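Local coordinates for protein D-mandelate dehydrogenase (Rhodotorula graminis, PDB 2W2K) that probably oxidises D-mandelate to its 2-keto acid with a nicotinamide cofactor, as a member of the D-isomer-specific 2-hydroxyacid dehydrogenase family, at residues 241-246 and 250-255; 53-58 and 67-72; 132-137 and 147-152; 120-125 and 184-189. All coordinates share one frame; numbering follows the deposited sequence.

Contact 1 of 4, residues 241-246 and 250-255; sequences AFFAAM and SRIVNT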
loop_
_atom_site.group_PDB
_atom_site.type_symbol
_atom_site.label_atom_id
_atom_site.label_comp_id
_atom_site.label_asym_id
_atom_site.label_seq_id
_atom_site.Cartn_x
_atom_site.Cartn_y
_atom_site.Cartn_z
ATOM N N ALA B 241 -10.343 27.181 -3.222
ATOM C CA ALA B 241 -10.704 27.176 -4.679
ATOM C C ALA B 241 -10.343 25.843 -5.376
ATOM O O ALA B 241 -11.053 25.367 -6.293
ATOM C CB ALA B 241 -10.041 28.344 -5.398
ATOM N N PHE B 242 -9.236 25.247 -4.940
ATOM C CA PHE B 242 -8.801 23.958 -5.486
ATOM C C PHE B 242 -9.825 22.870 -5.163
ATOM O O PHE B 242 -10.227 22.104 -6.067
ATOM C CB PHE B 242 -7.422 23.550 -4.938
ATOM C CG PHE B 242 -6.814 22.341 -5.641
ATOM C CD1 PHE B 242 -5.937 22.517 -6.698
ATOM C CD2 PHE B 242 -7.133 21.030 -5.239
ATOM C CE1 PHE B 242 -5.366 21.415 -7.382
ATOM C CE2 PHE B 242 -6.540 19.902 -5.890
ATOM C CZ PHE B 242 -5.662 20.104 -6.982
ATOM N N PHE B 243 -10.238 22.789 -3.894
ATOM C CA PHE B 243 -11.237 21.796 -3.471
ATOM C C PHE B 243 -12.601 22.032 -4.148
ATOM O O PHE B 243 -13.279 21.056 -4.562
ATOM C CB PHE B 243 -11.380 21.707 -1.943
ATOM C CG PHE B 243 -10.150 21.171 -1.237
ATOM C CD1 PHE B 243 -9.644 19.887 -1.543
ATOM C CD2 PHE B 243 -9.493 21.937 -0.267
ATOM C CE1 PHE B 243 -8.490 19.379 -0.901
ATOM C CE2 PHE B 243 -8.340 21.438 0.390
ATOM C CZ PHE B 243 -7.846 20.155 0.076
ATOM N N ALA B 244 -12.995 23.306 -4.286
ATOM C CA ALA B 244 -14.228 23.633 -5.050
ATOM C C ALA B 244 -14.223 23.059 -6.467
ATOM O O ALA B 244 -15.292 22.615 -6.998
ATOM C CB ALA B 244 -14.505 25.180 -5.059
ATOM N N ALA B 245 -13.036 23.037 -7.088
ATOM C CA ALA B 245 -12.869 22.506 -8.462
ATOM C C ALA B 245 -12.845 20.972 -8.567
ATOM O O ALA B 245 -13.109 20.435 -9.646
ATOM C CB ALA B 245 -11.623 23.129 -9.174
ATOM N N MET B 246 -12.585 20.272 -7.450
ATOM C CA MET B 246 -12.552 18.794 -7.454
ATOM C C MET B 246 -13.927 18.139 -7.656
ATOM O O MET B 246 -14.968 18.745 -7.371
ATOM C CB MET B 246 -11.865 18.252 -6.174
ATOM C CG MET B 246 -10.365 18.611 -6.105
ATOM S SD MET B 246 -9.501 17.918 -4.658
ATOM C CE MET B 246 -9.316 16.187 -5.152
ATOM N N SER B 250 -14.159 12.615 -4.441
ATOM C CA SER B 250 -12.729 12.442 -4.818
ATOM C C SER B 250 -11.801 12.308 -3.576
ATOM O O SER B 250 -12.280 12.269 -2.408
ATOM C CB SER B 250 -12.296 13.592 -5.736
ATOM O OG SER B 250 -12.609 14.846 -5.136
ATOM N N ARG B 251 -10.486 12.247 -3.826
ATOM C CA ARG B 251 -9.476 11.812 -2.842
ATOM C C ARG B 251 -8.194 12.642 -3.014
ATOM O O ARG B 251 -7.906 13.098 -4.145
ATOM C CB ARG B 251 -9.147 10.309 -3.038
ATOM C CG ARG B 251 -10.383 9.384 -3.033
ATOM C CD ARG B 251 -10.089 8.031 -3.681
ATOM N NE ARG B 251 -11.323 7.302 -3.970
ATOM C CZ ARG B 251 -12.102 7.513 -5.040
ATOM N NH1 ARG B 251 -11.820 8.468 -5.948
ATOM N NH2 ARG B 251 -13.180 6.763 -5.203
ATOM N N ILE B 252 -7.435 12.846 -1.915
ATOM C CA ILE B 252 -6.118 13.543 -2.011
ATOM C C ILE B 252 -5.060 12.968 -1.049
ATOM O O ILE B 252 -5.410 12.534 0.066
ATOM C CB ILE B 252 -6.260 15.079 -1.814
ATOM C CG1 ILE B 252 -4.932 15.813 -2.122
ATOM C CG2 ILE B 252 -6.794 15.416 -0.412
ATOM C CD1 ILE B 252 -5.145 17.342 -2.306
ATOM N N VAL B 253 -3.796 12.920 -1.495
ATOM C CA VAL B 253 -2.654 12.518 -0.620
ATOM C C VAL B 253 -1.512 13.567 -0.658
ATOM O O VAL B 253 -1.306 14.243 -1.688
ATOM C CB VAL B 253 -2.093 11.076 -0.940
ATOM C CG1 VAL B 253 -3.235 10.013 -0.967
ATOM C CG2 VAL B 253 -1.290 11.050 -2.211
ATOM N N ASN B 254 -0.776 13.699 0.451
ATOM C CA ASN B 254 0.354 14.657 0.535
ATOM C C ASN B 254 1.594 14.000 1.158
ATOM O O ASN B 254 1.519 13.505 2.309
ATOM C CB ASN B 254 -0.063 15.928 1.328
ATOM C CG ASN B 254 0.978 17.065 1.261
ATOM O OD1 ASN B 254 1.933 17.038 0.463
ATOM N ND2 ASN B 254 0.767 18.097 2.085
ATOM N N THR B 255 2.710 13.993 0.408
ATOM C CA THR B 255 4.012 13.543 0.932
ATOM C C THR B 255 5.092 14.638 0.859
ATOM O O THR B 255 6.273 14.364 1.120
ATOM C CB THR B 255 4.525 12.254 0.230
ATOM O OG1 THR B 255 4.679 12.492 -1.191
ATOM C CG2 THR B 255 3.535 11.082 0.464
#
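Met246 and Ser250 mark the nearest approach of the two backbones, their CA atoms 6.9 Å apart where the turn leaving helix 240-245 leads into strand 250-254. Together with strand 223-226 these elements form a beta-alpha-beta unit of the Rossmann-type NAD-binding domain, and the contact is a worked example of how a helix and the strand after it close over a short connection.

The methionine does most of the touching. Its chain runs extended as far as SD and then bends (chi3 76°), which turns the terminal methyl onto the strand: CE lies 3.5 Å from Arg251 O and also meets Ser250 OG. That hydroxyl is at the same time 3.6 Å from Met246 CB, so it is wrapped by hydrocarbon on the helix side while its hydrogen bond goes to Lys247 O in the connection. Arg251 sets its CB away from the helix, and its NH1 hydrogen-bonds Asp222 O. The backbone carbonyl of Phe243 is taken by Lys274 NZ.

Farther along the strand, Ile252 carries CG1 anti to its own N (chi1 -172°), bringing CD1 out from the strand towards the helix. There it crosses the Phe243 side chain at roughly a right angle, and its CD1 comes 4.2 Å from Phe243 CE1.

Contact 2 of 4, residues 53-58 and 67-72; sequences EAIIKL and YPWNAD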
loop_
_atom_site.group_PDB
_atom_site.type_symbol
_atom_site.label_atom_id
_atom_site.label_comp_id
_atom_site.label_asym_id
_atom_site.label_seq_id
_atom_site.Cartn_x
_atom_site.Cartn_y
_atom_site.Cartn_z
ATOM N N GLU B 53 37.597 23.491 8.046
ATOM C CA GLU B 53 37.369 23.637 6.604
ATOM C C GLU B 53 36.039 23.055 6.091
ATOM O O GLU B 53 35.601 23.377 4.972
ATOM C CB GLU B 53 38.548 23.019 5.802
ATOM C CG GLU B 53 39.890 23.772 5.913
ATOM C CD GLU B 53 40.556 23.678 7.287
ATOM O OE1 GLU B 53 40.643 22.577 7.874
ATOM O OE2 GLU B 53 41.053 24.719 7.765
ATOM N N ALA B 54 35.422 22.180 6.891
ATOM C CA ALA B 54 34.123 21.587 6.543
ATOM C C ALA B 54 33.218 21.357 7.766
ATOM O O ALA B 54 33.695 21.337 8.927
ATOM C CB ALA B 54 34.338 20.232 5.760
ATOM N N ILE B 55 31.911 21.196 7.498
ATOM C CA ILE B 55 30.928 20.741 8.463
ATOM C C ILE B 55 30.170 19.533 7.848
ATOM O O ILE B 55 29.789 19.588 6.665
ATOM C CB ILE B 55 29.874 21.876 8.789
ATOM C CG1 ILE B 55 30.541 23.128 9.404
ATOM C CG2 ILE B 55 28.785 21.334 9.736
ATOM C CD1 ILE B 55 29.759 24.454 9.077
ATOM N N ILE B 56 29.921 18.492 8.653
ATOM C CA ILE B 56 29.112 17.306 8.259
ATOM C C ILE B 56 27.941 17.007 9.238
ATOM O O ILE B 56 28.062 17.164 10.479
ATOM C CB ILE B 56 30.049 16.019 8.062
ATOM C CG1 ILE B 56 29.363 14.935 7.187
ATOM C CG2 ILE B 56 30.608 15.515 9.405
ATOM C CD1 ILE B 56 30.267 13.736 6.721
ATOM N N LYS B 57 26.808 16.596 8.665
ATOM C CA LYS B 57 25.552 16.343 9.417
ATOM C C LYS B 57 24.952 15.049 8.825
ATOM O O LYS B 57 24.366 15.062 7.711
ATOM C CB LYS B 57 24.609 17.566 9.249
ATOM C CG LYS B 57 23.304 17.589 10.157
ATOM C CD LYS B 57 22.371 18.728 9.674
ATOM C CE LYS B 57 21.078 18.925 10.508
ATOM N NZ LYS B 57 20.093 17.781 10.452
ATOM N N LEU B 58 25.125 13.929 9.547
ATOM C CA LEU B 58 24.895 12.571 8.997
ATOM C C LEU B 58 23.432 12.084 8.951
ATOM O O LEU B 58 23.129 11.064 8.296
ATOM C CB LEU B 58 25.766 11.539 9.748
ATOM C CG LEU B 58 27.295 11.723 9.599
ATOM C CD1 LEU B 58 28.063 10.902 10.658
ATOM C CD2 LEU B 58 27.755 11.314 8.236
ATOM N N TYR B 67 19.795 24.730 15.616
ATOM C CA TYR B 67 18.892 25.496 14.739
ATOM C C TYR B 67 18.387 26.803 15.424
ATOM O O TYR B 67 18.240 26.840 16.650
ATOM C CB TYR B 67 17.665 24.674 14.312
ATOM C CG TYR B 67 17.844 23.394 13.492
ATOM C CD1 TYR B 67 19.076 23.019 12.927
ATOM C CD2 TYR B 67 16.744 22.551 13.283
ATOM C CE1 TYR B 67 19.195 21.805 12.170
ATOM C CE2 TYR B 67 16.848 21.372 12.545
ATOM C CZ TYR B 67 18.075 21.002 11.995
ATOM O OH TYR B 67 18.139 19.826 11.279
ATOM N N PRO B 68 18.121 27.862 14.632
ATOM C CA PRO B 68 18.330 27.974 13.183
ATOM C C PRO B 68 19.775 28.348 12.841
ATOM O O PRO B 68 20.478 28.964 13.674
ATOM C CB PRO B 68 17.396 29.129 12.787
ATOM C CG PRO B 68 17.411 30.039 14.008
ATOM C CD PRO B 68 17.513 29.093 15.194
ATOM N N TRP B 69 20.202 27.965 11.638
ATOM C CA TRP B 69 21.426 28.498 11.017
ATOM C C TRP B 69 21.057 29.838 10.349
ATOM O O TRP B 69 20.953 29.953 9.117
ATOM C CB TRP B 69 22.075 27.449 10.057
ATOM C CG TRP B 69 22.855 26.373 10.829
ATOM C CD1 TRP B 69 22.327 25.427 11.697
ATOM C CD2 TRP B 69 24.285 26.149 10.828
ATOM N NE1 TRP B 69 23.339 24.646 12.220
ATOM C CE2 TRP B 69 24.543 25.069 11.711
ATOM C CE3 TRP B 69 25.369 26.772 10.190
ATOM C CZ2 TRP B 69 25.848 24.592 11.965
ATOM C CZ3 TRP B 69 26.678 26.277 10.433
ATOM C CH2 TRP B 69 26.893 25.208 11.318
ATOM N N ASN B 70 20.823 30.846 11.196
ATOM C CA ASN B 70 20.478 32.197 10.733
ATOM C C ASN B 70 21.712 33.053 10.405
ATOM O O ASN B 70 22.860 32.617 10.612
ATOM C CB ASN B 70 19.523 32.925 11.735
ATOM C CG ASN B 70 20.101 33.075 13.155
ATOM O OD1 ASN B 70 21.273 32.798 13.421
ATOM N ND2 ASN B 70 19.261 33.542 14.079
ATOM N N ALA B 71 21.476 34.263 9.899
ATOM C CA ALA B 71 22.561 35.224 9.612
ATOM C C ALA B 71 23.507 35.491 10.807
ATOM O O ALA B 71 24.740 35.578 10.611
ATOM C CB ALA B 71 21.978 36.545 9.089
ATOM N N ASP B 72 22.949 35.651 12.018
ATOM C CA ASP B 72 23.775 35.926 13.220
ATOM C C ASP B 72 24.733 34.769 13.566
ATOM O O ASP B 72 25.901 35.008 13.854
ATOM C CB ASP B 72 22.938 36.303 14.459
ATOM C CG ASP B 72 23.807 36.863 15.616
ATOM O OD1 ASP B 72 24.500 37.892 15.426
ATOM O OD2 ASP B 72 23.811 36.279 16.714
#
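Lys57 and Tyr67 make the polar grip of this contact, and Ile55 with Trp69 an apolar pair beside it; the two pairs tie strand 54-57 to the loop that precedes helix 71-74. This strand and helix, with strand 83-86, form a beta-alpha-beta unit of the five-stranded parallel sheet. The backbones themselves stay well apart, 12.5 Å from Ile55 CA to Trp69 CA, and long side chains bridge the distance.

At the tight end, Lys57 runs extended to CE and then bends (chi4 -66°), bringing NZ to Tyr67 OH as a hydrogen-bond donor at 2.9 Å. CE arrives at the edge of the phenol ring, in its plane, 3.8 Å from Tyr67 CE1. The ammonium also donates to Ala59 O and Asn62 O, so the largely buried charge is gripped by three oxygens. A phenylalanine at Tyr67 would probably leave this ammonium with the two carbonyls alone and the rim of the ring without its polar tie. Beside it, Ile55 CD1 sits 3.7 Å from Trp69 CH2, the isoleucine and the indole reaching towards each other from the strand and the loop, while the indole NE1 is held by Ser66 OG.

The outer side is looser. Pro68, after a cis peptide bond, lies exposed, as do Ala71 and Asp72, and Asn70 caps Leu73 N from the N-cap position.

Tyr67 stacks on Trp93, which also meets Trp69 edge-to-face. Strand 54-57 lies between strands 5-8 and 83-86, with helix 310-330 packed against Ala54, Ile56 and Leu58 and the Trp69 loop against Ile55 and Lys57.

Contact 3 of 4, residues 132-137 and 147-152; sequences ASYSER and FNRVHL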
loop_
_atom_site.group_PDB
_atom_site.type_symbol
_atom_site.label_atom_id
_atom_site.label_comp_id
_atom_site.label_asym_id
_atom_site.label_seq_id
_atom_site.Cartn_x
_atom_site.Cartn_y
_atom_site.Cartn_z
ATOM N N ALA B 132 -8.857 1.487 3.923
ATOM C CA ALA B 132 -8.136 0.508 4.756
ATOM C C ALA B 132 -7.872 1.004 6.179
ATOM O O ALA B 132 -7.806 0.206 7.137
ATOM C CB ALA B 132 -6.828 0.104 4.073
ATOM N N SER B 133 -7.714 2.318 6.326
ATOM C CA SER B 133 -7.475 2.929 7.636
ATOM C C SER B 133 -8.662 2.674 8.593
ATOM O O SER B 133 -8.469 2.295 9.763
ATOM C CB SER B 133 -7.166 4.427 7.494
ATOM O OG SER B 133 -6.847 4.986 8.762
ATOM N N TYR B 134 -9.875 2.868 8.076
ATOM C CA TYR B 134 -11.130 2.587 8.794
ATOM C C TYR B 134 -11.254 1.085 9.120
ATOM O O TYR B 134 -11.636 0.706 10.247
ATOM C CB TYR B 134 -12.309 3.066 7.938
ATOM C CG TYR B 134 -13.701 2.940 8.545
ATOM C CD1 TYR B 134 -14.018 3.576 9.754
ATOM C CD2 TYR B 134 -14.700 2.224 7.888
ATOM C CE1 TYR B 134 -15.310 3.477 10.311
ATOM C CE2 TYR B 134 -15.998 2.123 8.428
ATOM C CZ TYR B 134 -16.291 2.761 9.638
ATOM O OH TYR B 134 -17.564 2.684 10.179
ATOM N N SER B 135 -10.948 0.232 8.142
ATOM C CA SER B 135 -10.936 -1.216 8.341
ATOM C C SER B 135 -9.985 -1.664 9.473
ATOM O O SER B 135 -10.361 -2.534 10.276
ATOM C CB SER B 135 -10.597 -1.939 7.019
ATOM O OG SER B 135 -10.817 -3.343 7.101
ATOM N N GLU B 136 -8.772 -1.091 9.539
ATOM C CA GLU B 136 -7.829 -1.421 10.635
ATOM C C GLU B 136 -8.438 -1.092 12.015
ATOM O O GLU B 136 -8.396 -1.915 12.945
ATOM C CB GLU B 136 -6.459 -0.718 10.468
ATOM C CG GLU B 136 -5.606 -1.189 9.269
ATOM C CD GLU B 136 -4.077 -0.914 9.429
ATOM O OE1 GLU B 136 -3.571 -0.877 10.575
ATOM O OE2 GLU B 136 -3.368 -0.768 8.401
ATOM N N ARG B 137 -9.012 0.102 12.148
ATOM C CA ARG B 137 -9.600 0.517 13.448
ATOM C C ARG B 137 -10.752 -0.385 13.911
ATOM O O ARG B 137 -10.844 -0.707 15.107
ATOM C CB ARG B 137 -9.997 1.998 13.435
ATOM C CG ARG B 137 -8.775 2.898 13.470
ATOM C CD ARG B 137 -9.034 4.348 13.868
ATOM N NE ARG B 137 -10.160 4.993 13.202
ATOM C CZ ARG B 137 -10.164 5.467 11.957
ATOM N NH1 ARG B 137 -9.114 5.356 11.162
ATOM N NH2 ARG B 137 -11.250 6.047 11.503
ATOM N N PHE B 147 -16.711 -6.156 13.252
ATOM C CA PHE B 147 -15.989 -6.764 12.115
ATOM C C PHE B 147 -16.928 -7.002 10.907
ATOM O O PHE B 147 -16.660 -6.544 9.793
ATOM C CB PHE B 147 -15.322 -8.083 12.566
ATOM C CG PHE B 147 -14.416 -8.742 11.527
ATOM C CD1 PHE B 147 -13.026 -8.735 11.703
ATOM C CD2 PHE B 147 -14.949 -9.412 10.412
ATOM C CE1 PHE B 147 -12.182 -9.367 10.779
ATOM C CE2 PHE B 147 -14.120 -10.039 9.460
ATOM C CZ PHE B 147 -12.734 -10.031 9.647
ATOM N N ASN B 148 -18.038 -7.702 11.124
ATOM C CA ASN B 148 -18.983 -7.944 10.032
ATOM C C ASN B 148 -19.652 -6.675 9.475
ATOM O O ASN B 148 -19.890 -6.559 8.257
ATOM C CB ASN B 148 -20.051 -8.980 10.435
ATOM C CG ASN B 148 -19.472 -10.381 10.659
ATOM O OD1 ASN B 148 -19.981 -11.147 11.489
ATOM N ND2 ASN B 148 -18.427 -10.727 9.918
ATOM N N ARG B 149 -19.983 -5.740 10.355
ATOM C CA ARG B 149 -20.682 -4.536 9.925
ATOM C C ARG B 149 -19.803 -3.657 9.019
ATOM O O ARG B 149 -20.271 -3.144 7.986
ATOM C CB ARG B 149 -21.157 -3.727 11.131
ATOM C CG ARG B 149 -21.904 -2.433 10.774
ATOM C CD ARG B 149 -22.448 -1.717 12.008
ATOM N NE ARG B 149 -21.506 -1.676 13.133
ATOM C CZ ARG B 149 -20.563 -0.749 13.321
ATOM N NH1 ARG B 149 -20.392 0.240 12.452
ATOM N NH2 ARG B 149 -19.780 -0.815 14.393
ATOM N N VAL B 150 -18.544 -3.484 9.419
ATOM C CA VAL B 150 -17.603 -2.624 8.662
ATOM C C VAL B 150 -17.158 -3.258 7.334
ATOM O O VAL B 150 -16.975 -2.545 6.341
ATOM C CB VAL B 150 -16.418 -2.167 9.542
ATOM C CG1 VAL B 150 -15.274 -1.572 8.691
ATOM C CG2 VAL B 150 -16.903 -1.122 10.537
ATOM N N HIS B 151 -17.043 -4.587 7.313
ATOM C CA HIS B 151 -16.813 -5.375 6.087
ATOM C C HIS B 151 -17.866 -5.030 5.026
ATOM O O HIS B 151 -17.529 -4.758 3.861
ATOM C CB HIS B 151 -16.829 -6.876 6.402
ATOM C CG HIS B 151 -16.615 -7.762 5.208
ATOM N ND1 HIS B 151 -17.655 -8.274 4.460
ATOM C CD2 HIS B 151 -15.482 -8.249 4.651
ATOM C CE1 HIS B 151 -17.168 -9.017 3.481
ATOM N NE2 HIS B 151 -15.851 -9.031 3.585
ATOM N N LEU B 152 -19.133 -4.999 5.436
ATOM C CA LEU B 152 -20.236 -4.662 4.507
ATOM C C LEU B 152 -20.265 -3.172 4.127
ATOM O O LEU B 152 -20.435 -2.837 2.949
ATOM C CB LEU B 152 -21.593 -5.122 5.058
ATOM C CG LEU B 152 -21.773 -6.647 5.209
ATOM C CD1 LEU B 152 -23.159 -6.980 5.753
ATOM C CD2 LEU B 152 -21.512 -7.441 3.911
HETATM O O HOH W 1 -17.897 2.279 12.780
#
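Apolar contact between Tyr134 and Val150 carries most of this helix pairing. The valine methyls divide the ring between them: CG1 reaches Tyr134 CE2 at 3.8 Å, and CG2 lies farther out, 3.9 Å from Tyr134 OH. With CG anti to the backbone N (chi1 -176°), the phenol is swung across to the second helix although its CB does not point there. Val150 CG1 also approaches Ser135 CA.

Helices 132-139 and 144-154 form an antiparallel helical hairpin, the short segments inclined at 170° with axes 10.1 Å apart. It belongs to the dimer interface: Ser133, Ser135 and Glu136 all hydrogen-bond to side chains of the other protein chain.

Polar links run through the phenol oxygen. A water donates to Tyr134 OH at 2.7 Å and accepts from Arg149 NH1 at 3.2 Å, lying in the plane of the guanidinium at its edge. The same hydroxyl is hydrogen-bonded to Glu153 OE1. Replacing Tyr134 by an alanine removes the phenol from both Val150 methyls and would probably open a gap beside them and leave Glu153 and the water without their hydroxyl partner.

The Tyr134 ring also meets His298 edge-to-face, from outside the hairpin.

Contact 4 of 4, residues 120-125 and 184-189; sequences LALYLI and HGLGMK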
loop_
_atom_site.group_PDB
_atom_site.type_symbol
_atom_site.label_atom_id
_atom_site.label_comp_id
_atom_site.label_asym_id
_atom_site.label_seq_id
_atom_site.Cartn_x
_atom_site.Cartn_y
_atom_site.Cartn_z
ATOM N N LEU B 120 5.850 5.159 -0.047
ATOM C CA LEU B 120 4.910 5.618 1.020
ATOM C C LEU B 120 3.716 6.363 0.400
ATOM O O LEU B 120 2.573 6.197 0.858
ATOM C CB LEU B 120 5.625 6.480 2.109
ATOM C CG LEU B 120 4.950 6.768 3.485
ATOM C CD1 LEU B 120 3.956 7.942 3.450
ATOM C CD2 LEU B 120 4.288 5.523 4.156
ATOM N N ALA B 121 3.950 7.144 -0.659
ATOM C CA ALA B 121 2.817 7.755 -1.392
ATOM C C ALA B 121 1.874 6.703 -2.023
ATOM O O ALA B 121 0.639 6.858 -1.979
ATOM C CB ALA B 121 3.331 8.760 -2.462
ATOM N N LEU B 122 2.455 5.626 -2.574
ATOM C CA LEU B 122 1.665 4.507 -3.134
ATOM C C LEU B 122 0.801 3.823 -2.054
ATOM O O LEU B 122 -0.366 3.477 -2.314
ATOM C CB LEU B 122 2.546 3.462 -3.868
ATOM C CG LEU B 122 1.773 2.556 -4.872
ATOM C CD1 LEU B 122 1.419 3.332 -6.164
ATOM C CD2 LEU B 122 2.592 1.297 -5.201
ATOM N N TYR B 123 1.366 3.640 -0.850
ATOM C CA TYR B 123 0.608 3.149 0.321
ATOM C C TYR B 123 -0.626 4.036 0.647
ATOM O O TYR B 123 -1.749 3.521 0.856
ATOM C CB TYR B 123 1.558 3.040 1.546
ATOM C CG TYR B 123 0.884 2.825 2.902
ATOM C CD1 TYR B 123 0.632 1.532 3.383
ATOM C CD2 TYR B 123 0.535 3.915 3.723
ATOM C CE1 TYR B 123 0.028 1.329 4.647
ATOM C CE2 TYR B 123 -0.094 3.717 4.987
ATOM C CZ TYR B 123 -0.335 2.428 5.435
ATOM O OH TYR B 123 -0.927 2.221 6.687
ATOM N N LEU B 124 -0.424 5.355 0.697
ATOM C CA LEU B 124 -1.549 6.290 0.966
ATOM C C LEU B 124 -2.618 6.257 -0.159
ATOM O O LEU B 124 -3.825 6.339 0.129
ATOM C CB LEU B 124 -1.037 7.716 1.167
ATOM C CG LEU B 124 -0.045 7.995 2.329
ATOM C CD1 LEU B 124 0.418 9.444 2.257
ATOM C CD2 LEU B 124 -0.724 7.675 3.697
ATOM N N ILE B 125 -2.180 6.126 -1.415
ATOM C CA ILE B 125 -3.113 5.981 -2.586
ATOM C C ILE B 125 -3.989 4.720 -2.463
ATOM O O ILE B 125 -5.231 4.776 -2.627
ATOM C CB ILE B 125 -2.352 6.013 -3.972
ATOM C CG1 ILE B 125 -1.769 7.411 -4.226
ATOM C CG2 ILE B 125 -3.308 5.646 -5.141
ATOM C CD1 ILE B 125 -0.721 7.485 -5.429
ATOM N N HIS B 184 1.924 1.815 -14.433
ATOM C CA HIS B 184 2.308 0.466 -14.882
ATOM C C HIS B 184 1.932 -0.649 -13.901
ATOM O O HIS B 184 1.473 -1.727 -14.326
ATOM C CB HIS B 184 3.791 0.432 -15.282
ATOM C CG HIS B 184 4.102 1.362 -16.419
ATOM N ND1 HIS B 184 3.393 1.335 -17.603
ATOM C CD2 HIS B 184 4.976 2.389 -16.529
ATOM C CE1 HIS B 184 3.839 2.287 -18.406
ATOM N NE2 HIS B 184 4.799 2.942 -17.779
ATOM N N GLY B 185 2.090 -0.383 -12.599
ATOM C CA GLY B 185 1.717 -1.361 -11.544
ATOM C C GLY B 185 0.210 -1.483 -11.319
ATOM O O GLY B 185 -0.359 -2.542 -11.567
ATOM N N LEU B 186 -0.451 -0.388 -10.899
ATOM C CA LEU B 186 -1.884 -0.431 -10.533
ATOM C C LEU B 186 -2.861 -0.206 -11.686
ATOM O O LEU B 186 -4.052 -0.517 -11.549
ATOM C CB LEU B 186 -2.224 0.560 -9.379
ATOM C CG LEU B 186 -1.288 0.593 -8.150
ATOM C CD1 LEU B 186 -1.784 1.591 -7.101
ATOM C CD2 LEU B 186 -1.154 -0.817 -7.530
ATOM N N GLY B 187 -2.380 0.312 -12.816
ATOM C CA GLY B 187 -3.272 0.517 -13.983
ATOM C C GLY B 187 -4.003 1.844 -14.063
ATOM O O GLY B 187 -5.011 1.969 -14.798
ATOM N N MET B 188 -3.508 2.849 -13.332
ATOM C CA MET B 188 -4.106 4.199 -13.359
ATOM C C MET B 188 -3.683 4.934 -14.657
ATOM O O MET B 188 -2.770 4.474 -15.385
ATOM C CB MET B 188 -3.688 5.039 -12.109
ATOM C CG MET B 188 -4.082 4.448 -10.703
ATOM S SD MET B 188 -3.861 5.610 -9.312
ATOM C CE MET B 188 -5.362 6.609 -9.567
ATOM N N LYS B 189 -4.394 6.027 -14.951
ATOM C CA LYS B 189 -4.084 6.978 -16.034
ATOM C C LYS B 189 -3.520 8.281 -15.427
ATOM O O LYS B 189 -3.931 8.675 -14.330
ATOM C CB LYS B 189 -5.351 7.308 -16.833
ATOM C CG LYS B 189 -6.061 6.086 -17.465
ATOM C CD LYS B 189 -7.427 6.464 -18.071
ATOM C CE LYS B 189 -8.063 5.252 -18.760
#
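Leu186 and Met188 meet Leu122 and Ile125 of helix 114-130 at the point where helix 173-185 gives way to the turn before strand 189-193. The example illustrates how a helix terminus can offer alternate residues to a neighbouring helix while the glycine between them turns the chain.

The segment opens with His184 and Gly185, at the weakly bonded end of the helix. Their carbonyl oxygens each accept a hydrogen bond from a basic side chain of the other protein chain, so this helix end lies at the dimer interface.

Leu186 follows and makes the closer contact: its CD1 lies 3.8 Å from Leu122 CD1. The two leucines lie alongside one another, pointing opposite ways, and touch methyl to methyl. Leu122 gets there because its CG is anti to the backbone N (chi1 -160°), which carries the branch round towards the turn. Leu186 packs on Leu126 of the same helix as well.

Gly187 leaves helical geometry with positive phi (89°), where a CB would be pressed against the carbonyl O of Leu186. The chain thereby turns, and Met188 again faces the helix. An extended run to the sulfur (chi2 -169°) sets Met188 SD 4.2 Å from Ile125 CG2, a loose van der Waals approach; Leu166 borders both side chains.

Lys189 then enters the sheet. Strand 165-169, helix 173-185 and strand 189-193 make up the first beta-alpha-beta unit of the Rossmann fold, whose helix begins at the NAD-binding residues Ala173 and Ile174.

How the contacts relate
Contacts 1, 2 and 4 are buried, whereas contact 3 is partly so and lies farthest from the chain's centre. Contacts 1 and 4 serve the same NAD-binding domain and touch: Thr255 CG2 is 3.7 Å from Ala121 CB, so strand 250-254 and its end pack on helix 114-130. Helix 132-139 follows that helix in the chain, and contact 3 is nested within the loop that contact 4 closes; both reach the other protein chain. Contact 2 stands apart in the other sheet, about 37 Å from contact 1 between centres. Chemistry follows place: apolar groups and a thioether in contact 4, apolar packing plus methyl against oxygen in contact 1, a buried ammonium in contact 2, a water bridge in contact 3.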